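Local coordinates for putative Lipoprotein (Shewanella oneidensis, PDB 3U24) that is a putative lipoprotein of unknown function that binds zinc and calcium ions and probably belongs to a family related to zinc metallopeptidases, at residues T259-Q262 / L263-A267; D270-R273 / V274-E277; P295-N298 / K299-I302; A492-L495 / M496-A500. All blocks are in the same frame, centred on the assembly; numbering follows the deposited sequence.

Interaction 1 (T259-Q262 / L263-A267); sequences TAKQ and LYQKA
A capping box opens helix 260-289 at Thr259, whose carbonyl also starts the i-to-i+4 bonding of the helix by accepting from Leu263 N. The box rests on two reciprocal bonds: Gln262 N donates to Thr259 OG1 at 3.0 Å, and Thr259 N donates to Gln262 OE1 at 2.8 Å. The second is nearly straight (N-H...O 167°), although the donor stands somewhat tilted from the amide plane. Gln262 can return this bond because its CG lies beside the backbone N (chi1 -80°), which sends the extended chain back toward the start of the helix. OE1 also receives a weak bond from Thr259 OG1. The N-H groups of Ala260 and Lys261 are taken by the carboxylate of Glu247, so helix 243-254 shares in the cap.

One turn on, Lys261 and Gln265 slant across each other. Lys261 runs out extended, and its CE comes within 4.1 Å of Gln265 NE2, an aliphatic-to-amide contact. Gln265 CG sits over the turn, 3.3 Å from Lys261 O, the same oxygen that accepts from Gln265 N. Leu263, which is buried, packs on Phe250, Thr476 and Tyr525, so it reaches three neighbouring helices, while the ring of Tyr264 stacks on Tyr480. Lys266 N continues the backbone series by bonding to Gln262 O at 3.1 Å, and the methylene Lys266 CG rests 3.7 Å from that same Gln262 O.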
loop_
_atom_site.group_PDB
_atom_site.type_symbol
_atom_site.label_atom_id
_atom_site.label_comp_id
_atom_site.label_asym_id
_atom_site.label_seq_id
_atom_site.Cartn_x
_atom_site.Cartn_y
_atom_site.Cartn_z
ATOM N N THR A 259 -0.542 11.670 16.970
ATOM C CA THR A 259 0.400 12.299 16.018
ATOM C C THR A 259 1.488 11.306 15.596
ATOM O O THR A 259 1.658 10.240 16.210
ATOM C CB THR A 259 1.121 13.505 16.634
ATOM O OG1 THR A 259 1.952 13.022 17.684
ATOM C CG2 THR A 259 0.127 14.555 17.174
ATOM N N ALA A 260 2.286 11.704 14.603
ATOM C CA ALA A 260 3.376 10.860 14.099
ATOM C C ALA A 260 4.443 10.784 15.179
ATOM O O ALA A 260 5.013 9.738 15.407
ATOM C CB ALA A 260 3.949 11.416 12.791
ATOM N N LYS A 261 4.660 11.895 15.881
ATOM C CA LYS A 261 5.636 11.938 16.960
ATOM C C LYS A 261 5.214 10.939 18.029
ATOM O O LYS A 261 5.998 10.189 18.538
ATOM C CB LYS A 261 5.695 13.346 17.552
ATOM C CG LYS A 261 6.728 13.522 18.665
ATOM C CD LYS A 261 6.837 14.984 19.044
ATOM C CE LYS A 261 8.126 15.260 19.805
ATOM N NZ LYS A 261 8.003 16.570 20.499
ATOM N N GLN A 262 3.933 10.919 18.352
ATOM C CA GLN A 262 3.488 9.940 19.332
ATOM C C GLN A 262 3.726 8.507 18.876
ATOM O O GLN A 262 4.155 7.653 19.663
ATOM C CB GLN A 262 2.005 10.142 19.667
ATOM C CG GLN A 262 1.714 11.251 20.646
ATOM C CD GLN A 262 0.211 11.418 20.766
ATOM O OE1 GLN A 262 -0.464 11.807 19.807
ATOM N NE2 GLN A 262 -0.330 11.080 21.932
ATOM N N LEU A 263 3.438 8.217 17.621
ATOM C CA LEU A 263 3.654 6.846 17.125
ATOM C C LEU A 263 5.163 6.464 17.172
ATOM O O LEU A 263 5.528 5.339 17.506
ATOM C CB LEU A 263 3.167 6.708 15.699
ATOM C CG LEU A 263 3.182 5.273 15.125
ATOM C CD1 LEU A 263 2.092 4.401 15.756
ATOM C CD2 LEU A 263 3.061 5.319 13.633
ATOM N N TYR A 264 6.006 7.403 16.770
ATOM C CA TYR A 264 7.463 7.211 16.802
ATOM C C TYR A 264 7.915 6.873 18.220
ATOM O O TYR A 264 8.660 5.942 18.415
ATOM C CB TYR A 264 8.180 8.473 16.346
ATOM C CG TYR A 264 9.674 8.494 16.626
ATOM C CD1 TYR A 264 10.558 7.841 15.791
ATOM C CD2 TYR A 264 10.198 9.217 17.706
ATOM C CE1 TYR A 264 11.911 7.877 16.039
ATOM C CE2 TYR A 264 11.538 9.265 17.959
ATOM C CZ TYR A 264 12.398 8.582 17.111
ATOM O OH TYR A 264 13.743 8.614 17.336
ATOM N N GLN A 265 7.454 7.633 19.198
ATOM C CA GLN A 265 7.838 7.375 20.584
ATOM C C GLN A 265 7.387 5.980 21.031
ATOM O O GLN A 265 8.159 5.251 21.653
ATOM C CB GLN A 265 7.327 8.479 21.530
ATOM C CG GLN A 265 7.951 9.853 21.189
ATOM C CD GLN A 265 7.349 11.032 21.982
ATOM O OE1 GLN A 265 6.152 11.035 22.352
ATOM N NE2 GLN A 265 8.186 12.025 22.257
ATOM N N LYS A 266 6.175 5.577 20.660
ATOM C CA LYS A 266 5.737 4.220 20.922
ATOM C C LYS A 266 6.617 3.181 20.187
ATOM O O LYS A 266 6.886 2.093 20.726
ATOM C CB LYS A 266 4.273 4.013 20.538
ATOM C CG LYS A 266 3.231 4.611 21.494
ATOM C CD LYS A 266 1.832 4.487 20.847
ATOM C CE LYS A 266 0.783 5.381 21.498
ATOM N NZ LYS A 266 0.383 4.741 22.777
ATOM N N ALA A 267 7.019 3.492 18.963
ATOM C CA ALA A 267 7.816 2.538 18.154
ATOM C C ALA A 267 9.194 2.314 18.807
ATOM O O ALA A 267 9.682 1.184 18.896
ATOM C CB ALA A 267 7.947 3.010 16.697
#

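Interaction 2 (D270-R273 / V274-E277); sequences DKDR and VQGE. With ZN (zinc ion), chain L.
Lys271 and Gln275, one turn apart on helix 260-289, run past each other at an angle beside a zinc ion chelated by Asp272. The amide of Gln275 lies along the methylenes of Lys271, with NE2 at 3.8 Å from Lys271 CG. Lys271 then bends twice (chi3 72°, chi4 78°), and its NZ forms a salt bridge with Glu499, a weak one with Asp272 OD1 and, tentatively, a bond to zinc-bound water 1. Both oxygens of Asp272 hold the zinc unevenly, OD2 at 2.3 Å and OD1 at 2.6 Å, and three waters complete the modelled shell; two of these, waters 1 and 5, lie so close to the zinc that their positions are doubtful.

The carboxylate of Asp272 and the amide of Gln275 are turned 38° apart and are bridged by water 2, which donates to Gln275 OE1 at 2.8 Å and more weakly to Asp272 OD1. The other end of that amide, NE2, donates to Glu499. With an alanine at Gln275, water 2 would probably lose its stronger acceptor and Glu499 its amide donor, and the methylenes of Lys271 would be uncovered.

On another side of the helix, Val274 CG2 lies over one face of the Arg273 guanidinium in the conformer described, a tentative contact because a second conformer exists. Asp270 OD1 makes a salt bridge to Arg273 NE at the guanidinium edge, in the same conformer, while its OD2 bonds to Tyr525 and pairs with Arg529. Glu277, salt-bridged to Lys280, bends at chi2, and water 3 donates to its OE2 at 2.9 Å and to Arg273 O at 2.7 Å.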
loop_
_atom_site.group_PDB
_atom_site.type_symbol
_atom_site.label_atom_id
_atom_site.label_comp_id
_atom_site.label_asym_id
_atom_site.label_seq_id
_atom_site.Cartn_x
_atom_site.Cartn_y
_atom_site.Cartn_z
ATOM N N ASP A 270 8.609 0.011 21.802
ATOM C CA ASP A 270 8.341 -1.354 21.374
ATOM C C ASP A 270 9.615 -2.059 20.874
ATOM O O ASP A 270 9.823 -3.231 21.149
ATOM C CB ASP A 270 7.239 -1.431 20.293
ATOM C CG ASP A 270 5.839 -1.600 20.857
ATOM O OD1 ASP A 270 5.632 -2.130 21.994
ATOM O OD2 ASP A 270 4.908 -1.202 20.121
ATOM N N LYS A 271 10.452 -1.338 20.146
ATOM C CA LYS A 271 11.720 -1.896 19.657
ATOM C C LYS A 271 12.517 -2.465 20.809
ATOM O O LYS A 271 12.922 -3.598 20.773
ATOM C CB LYS A 271 12.546 -0.858 18.883
ATOM C CG LYS A 271 13.893 -1.378 18.383
ATOM C CD LYS A 271 14.747 -0.305 17.713
ATOM C CE LYS A 271 15.340 0.722 18.682
ATOM N NZ LYS A 271 16.535 0.298 19.463
ATOM N N ASP A 272 12.673 -1.693 21.862
ATOM C CA ASP A 272 13.379 -2.187 23.046
ATOM C C ASP A 272 12.717 -3.394 23.710
ATOM O O ASP A 272 13.417 -4.343 24.045
ATOM C CB ASP A 272 13.619 -1.059 24.077
ATOM C CG ASP A 272 14.534 0.060 23.532
ATOM O OD1 ASP A 272 15.356 -0.217 22.629
ATOM O OD2 ASP A 272 14.460 1.216 24.022
ATOM N N ARG A 273 11.404 -3.347 23.899
ATOM C CA ARG A 273 10.676 -4.457 24.524
ATOM C C ARG A 273 10.873 -5.748 23.699
ATOM O O ARG A 273 11.216 -6.802 24.247
ATOM C CB ARG A 273 9.160 -4.125 24.673
ATOM C CG ARG A 273 8.252 -5.326 25.044
ATOM C CD ARG A 273 6.715 -5.102 24.988
ATOM N NE ARG A 273 6.173 -4.935 23.619
ATOM C CZ ARG A 273 5.946 -5.910 22.737
ATOM N NH1 ARG A 273 5.482 -5.575 21.529
ATOM N NH2 ARG A 273 6.184 -7.193 23.051
ATOM N N VAL A 274 10.689 -5.642 22.381
ATOM C CA VAL A 274 10.777 -6.794 21.476
ATOM C C VAL A 274 12.194 -7.400 21.497
ATOM O O VAL A 274 12.338 -8.587 21.744
ATOM C CB VAL A 274 10.302 -6.457 20.028
ATOM C CG1 VAL A 274 10.741 -7.547 19.053
ATOM C CG2 VAL A 274 8.771 -6.250 19.972
ATOM N N GLN A 275 13.223 -6.568 21.320
ATOM C CA GLN A 275 14.623 -7.012 21.390
ATOM C C GLN A 275 14.976 -7.700 22.724
ATOM O O GLN A 275 15.669 -8.706 22.733
ATOM C CB GLN A 275 15.600 -5.855 21.119
ATOM C CG GLN A 275 15.599 -5.348 19.670
ATOM C CD GLN A 275 16.461 -4.108 19.451
ATOM O OE1 GLN A 275 16.783 -3.397 20.384
ATOM N NE2 GLN A 275 16.821 -3.846 18.217
ATOM N N GLY A 276 14.458 -7.175 23.830
ATOM C CA GLY A 276 14.647 -7.774 25.153
ATOM C C GLY A 276 14.043 -9.162 25.218
ATOM O O GLY A 276 14.681 -10.073 25.742
ATOM N N GLU A 277 12.822 -9.336 24.691
ATOM C CA GLU A 277 12.220 -10.668 24.653
ATOM C C GLU A 277 13.008 -11.631 23.759
ATOM O O GLU A 277 13.222 -12.795 24.130
ATOM C CB GLU A 277 10.773 -10.617 24.202
ATOM C CG GLU A 277 9.901 -9.889 25.224
ATOM C CD GLU A 277 9.997 -10.495 26.610
ATOM O OE1 GLU A 277 9.625 -11.674 26.743
ATOM O OE2 GLU A 277 10.486 -9.809 27.546
HETATM ZN ZN ZN L . 16.064 2.278 22.718
HETATM O O HOH W 1 17.394 1.077 22.228
HETATM O O HOH W 2 17.349 -2.947 23.111
HETATM O O HOH W 3 11.340 -7.104 26.906
HETATM O O HOH W 4 16.039 4.539 22.430
HETATM O O HOH W 5 15.199 2.271 21.239
#

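Interaction 3 (P295-N298 / K299-I302); sequences PSDN and KIAI
Asp297 reaches forward to the first turn of helix 298-309, and its side chain can be followed atom by atom. CB lies 4.2 Å from Ile300 CG1, an apolar brush at the base. CG is placed anti to the backbone N (chi1 -178°), which turns the carboxylate toward the start of the helix, and OD1 accepts from Lys299 N at 2.8 Å. That donor approaches on the anti side of the carboxylate and 26° out of its plane, and the N-H...O angle is a bent 139°. OD1 also touches Lys299 CB, while the far end of this lysine goes elsewhere, to Glu499.

The main chain of Asp297 supports the same turn: its O accepts an almost straight bond from Ala301 N and a weak one from Ile300 N. Pro295, in the preceding loop, packs on the turn, its CG 4.0 Å from Ile300 CG2 and its CD facing Ala301 CB.

Ile302 N donates to Asn298 O at 2.7 Å, and Ile302 CG1 leans over that oxygen at 3.2 Å. Beyond it the side chain packs on Thr282 and Phe501, where a glycine in its place would probably open a gap toward Thr282 of helix 260-289 and toward Phe501. The Asp297 OD1 bond two residues ahead, with the backbone bonds beneath it, is the signature of an aspartate N-cap.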
loop_
_atom_site.group_PDB
_atom_site.type_symbol
_atom_site.label_atom_id
_atom_site.label_comp_id
_atom_site.label_asym_id
_atom_site.label_seq_id
_atom_site.Cartn_x
_atom_site.Cartn_y
_atom_site.Cartn_z
ATOM N N PRO A 295 28.008 -15.419 21.899
ATOM C CA PRO A 295 28.556 -14.069 21.951
ATOM C C PRO A 295 27.882 -13.221 23.022
ATOM O O PRO A 295 26.649 -13.280 23.189
ATOM C CB PRO A 295 28.245 -13.489 20.566
ATOM C CG PRO A 295 27.846 -14.626 19.695
ATOM C CD PRO A 295 27.433 -15.756 20.583
ATOM N N SER A 296 28.683 -12.424 23.723
ATOM C CA SER A 296 28.153 -11.571 24.777
ATOM C C SER A 296 27.266 -10.453 24.261
ATOM O O SER A 296 26.325 -10.060 24.943
ATOM C CB SER A 296 29.276 -10.986 25.626
ATOM O OG SER A 296 29.276 -11.641 26.875
ATOM N N ASP A 297 27.574 -9.917 23.083
ATOM C CA ASP A 297 26.664 -8.969 22.465
ATOM C C ASP A 297 25.383 -9.725 22.024
ATOM O O ASP A 297 25.391 -10.472 21.046
ATOM C CB ASP A 297 27.314 -8.236 21.290
ATOM C CG ASP A 297 26.379 -7.198 20.660
ATOM O OD1 ASP A 297 25.135 -7.330 20.774
ATOM O OD2 ASP A 297 26.879 -6.234 20.045
ATOM N N ASN A 298 24.308 -9.515 22.778
ATOM C CA ASN A 298 23.010 -10.088 22.496
ATOM C C ASN A 298 22.612 -10.017 21.027
ATOM O O ASN A 298 22.078 -10.970 20.497
ATOM C CB ASN A 298 21.928 -9.379 23.319
ATOM C CG ASN A 298 21.833 -9.865 24.765
ATOM O OD1 ASN A 298 22.336 -10.924 25.141
ATOM N ND2 ASN A 298 21.140 -9.077 25.586
ATOM N N LYS A 299 22.860 -8.886 20.383
ATOM C CA LYS A 299 22.406 -8.672 19.019
ATOM C C LYS A 299 23.130 -9.541 17.979
ATOM O O LYS A 299 22.523 -9.921 16.973
ATOM C CB LYS A 299 22.457 -7.184 18.651
ATOM C CG LYS A 299 21.292 -6.392 19.266
ATOM C CD LYS A 299 21.321 -4.899 18.938
ATOM C CE LYS A 299 20.261 -4.131 19.717
ATOM N NZ LYS A 299 20.536 -2.659 19.782
ATOM N N ILE A 300 24.402 -9.851 18.217
ATOM C CA ILE A 300 25.138 -10.779 17.364
ATOM C C ILE A 300 24.596 -12.187 17.617
ATOM O O ILE A 300 24.332 -12.934 16.679
ATOM C CB ILE A 300 26.676 -10.752 17.634
ATOM C CG1 ILE A 300 27.297 -9.396 17.257
ATOM C CG2 ILE A 300 27.397 -11.853 16.867
ATOM C CD1 ILE A 300 28.831 -9.361 17.354
ATOM N N ALA A 301 24.456 -12.552 18.889
ATOM C CA ALA A 301 23.823 -13.815 19.272
ATOM C C ALA A 301 22.439 -14.010 18.626
ATOM O O ALA A 301 22.153 -15.054 18.027
ATOM C CB ALA A 301 23.692 -13.877 20.781
ATOM N N ILE A 302 21.569 -13.019 18.758
ATOM C CA ILE A 302 20.202 -13.129 18.178
ATOM C C ILE A 302 20.276 -13.324 16.658
ATOM O O ILE A 302 19.613 -14.195 16.124
ATOM C CB ILE A 302 19.355 -11.907 18.513
ATOM C CG1 ILE A 302 19.047 -11.872 20.018
ATOM C CG2 ILE A 302 18.073 -11.872 17.705
ATOM C CD1 ILE A 302 18.516 -10.529 20.468
#

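Interaction 4 (A492-L495 / M496-A500); sequences AIAL and MMDEA. With CA (calcium ion), chain T.
Ala494 and Asp498 meet one helical turn apart beside a calcium ion. The metal is held by Asp498 OD1 at 2.3 Å and by waters 6, 7 and 8. Asp498 OD2 stays 3.2 Å from the calcium, so the carboxylate binds through one oxygen, and OD2 instead lies against Ala494 CB. Asp498 CG is set beside the backbone N (chi1 -60°), which folds the carboxylate alongside Ala494; Asp498 CB lies 3.1 Å from Ala494 O, which also accepts from Asp498 N.

Beyond the metal site the contacts are apolar. Ile493 and Met497, modelled as selenomethionine, lie side by side and point the same way, with CG2 of the isoleucine 3.8 Å from SE. On the buried side Met496, likewise a selenomethionine, passes Leu495 obliquely and packs on Cys474 and Ala507, between helices 459-485 and 504-516.

Further along, helix 489-499 widens into a pi-type turn. Leu495 O accepts two bonds, one from Glu499 N at 3.0 Å, standing 38° above the carbonyl plane, and one from Ala500 N at 3.1 Å, close to the direction of the C=O bond. The turn brings Glu499 CB to 3.2 Å from Leu495 O while its carboxylate leads away to Lys299, Lys271 and Gln275. Two cationic partners and an amide would be expected to favour a charged carboxylate at Glu499. At the calcium, a single protein oxygen among four modelled ligands is consistent with a largely hydrated ion, for which Asp498 would supply the negative charge among those ligands.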
loop_
_atom_site.group_PDB
_atom_site.type_symbol
_atom_site.label_atom_id
_atom_site.label_comp_id
_atom_site.label_asym_id
_atom_site.label_seq_id
_atom_site.Cartn_x
_atom_site.Cartn_y
_atom_site.Cartn_z
ATOM N N ALA A 492 20.317 4.751 8.506
ATOM C CA ALA A 492 19.098 3.996 8.134
ATOM C C ALA A 492 19.456 2.546 7.879
ATOM O O ALA A 492 18.734 1.642 8.296
ATOM C CB ALA A 492 18.399 4.598 6.928
ATOM N N ILE A 493 20.575 2.322 7.199
ATOM C CA ILE A 493 21.035 0.954 6.916
ATOM C C ILE A 493 21.371 0.175 8.210
ATOM O O ILE A 493 21.030 -0.996 8.319
ATOM C CB ILE A 493 22.280 0.924 5.981
ATOM C CG1 ILE A 493 21.956 1.483 4.601
ATOM C CG2 ILE A 493 22.861 -0.495 5.833
ATOM C CD1 ILE A 493 20.817 0.765 3.901
ATOM N N ALA A 494 22.016 0.832 9.174
ATOM C CA ALA A 494 22.398 0.215 10.453
ATOM C C ALA A 494 21.131 -0.081 11.276
ATOM O O ALA A 494 21.047 -1.121 11.883
ATOM C CB ALA A 494 23.414 1.106 11.232
ATOM N N LEU A 495 20.112 0.795 11.239
ATOM C CA LEU A 495 18.812 0.467 11.842
ATOM C C LEU A 495 18.231 -0.851 11.275
ATOM O O LEU A 495 17.885 -1.791 12.005
ATOM C CB LEU A 495 17.813 1.598 11.597
ATOM C CG LEU A 495 16.371 1.504 12.159
ATOM C CD1 LEU A 495 16.385 1.779 13.678
ATOM C CD2 LEU A 495 15.436 2.487 11.416
HETATM N N MSE A 496 18.121 -0.917 9.957
HETATM C CA MSE A 496 17.433 -2.028 9.361
HETATM C C MSE A 496 18.245 -3.313 9.563
HETATM O O MSE A 496 17.689 -4.370 9.785
HETATM C CB MSE A 496 17.119 -1.780 7.873
HETATM C CG MSE A 496 16.076 -0.665 7.511
HETATM SE SE MSE A 496 14.484 -0.401 8.686
HETATM C CE MSE A 496 13.495 -2.021 8.254
HETATM N N MSE A 497 19.562 -3.233 9.542
HETATM C CA MSE A 497 20.377 -4.459 9.614
HETATM C C MSE A 497 20.704 -4.842 11.049
HETATM O O MSE A 497 20.613 -6.000 11.400
HETATM C CB MSE A 497 21.667 -4.293 8.821
HETATM C CG MSE A 497 21.466 -4.113 7.319
HETATM SE SE MSE A 497 23.193 -4.220 6.294
HETATM C CE MSE A 497 23.959 -5.796 7.149
ATOM N N ASP A 498 21.083 -3.873 11.873
ATOM C CA ASP A 498 21.551 -4.164 13.237
ATOM C C ASP A 498 20.418 -4.239 14.273
ATOM O O ASP A 498 20.525 -4.993 15.235
ATOM C CB ASP A 498 22.568 -3.118 13.688
ATOM C CG ASP A 498 23.800 -3.065 12.784
ATOM O OD1 ASP A 498 24.095 -4.039 12.044
ATOM O OD2 ASP A 498 24.495 -2.038 12.816
ATOM N N GLU A 499 19.358 -3.456 14.084
ATOM C CA GLU A 499 18.236 -3.422 15.037
ATOM C C GLU A 499 17.125 -4.368 14.596
ATOM O O GLU A 499 16.546 -5.015 15.435
ATOM C CB GLU A 499 17.680 -2.000 15.234
ATOM C CG GLU A 499 18.706 -0.955 15.698
ATOM C CD GLU A 499 19.363 -1.281 17.041
ATOM O OE1 GLU A 499 18.664 -1.710 17.982
ATOM O OE2 GLU A 499 20.595 -1.112 17.170
ATOM N N ALA A 500 16.877 -4.461 13.287
ATOM C CA ALA A 500 15.821 -5.300 12.711
ATOM C C ALA A 500 16.325 -6.559 12.030
ATOM O O ALA A 500 15.532 -7.265 11.435
ATOM C CB ALA A 500 15.012 -4.500 11.699
HETATM CA CA CA T . 25.949 -3.829 10.669
HETATM O O HOH W 6 26.823 -1.961 12.076
HETATM O O HOH W 7 27.042 -4.602 12.457
HETATM O O HOH W 8 25.632 -1.714 9.194
#

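Overall arrangement
From the N terminus the four contacts come in series, each closing no more than about one helical turn, and none nests in or crosses another. Interaction 1 starts helix 260-289 and interaction 2 lies further along it, their centres about 16 Å apart. Interaction 3 starts the next helix, 298-309, and packs back on interaction 2 where Ile302 CD1 meets Gln275 O. Interaction 4 ends helix 489-499, distant in sequence, yet Glu499 OE1 gathers Lys271 and Gln275 of interaction 2 and Lys299 of interaction 3. Three helices are thus joined at one carboxylate between the zinc and calcium sites, whereas interaction 1 touches neither interaction 3 nor interaction 4.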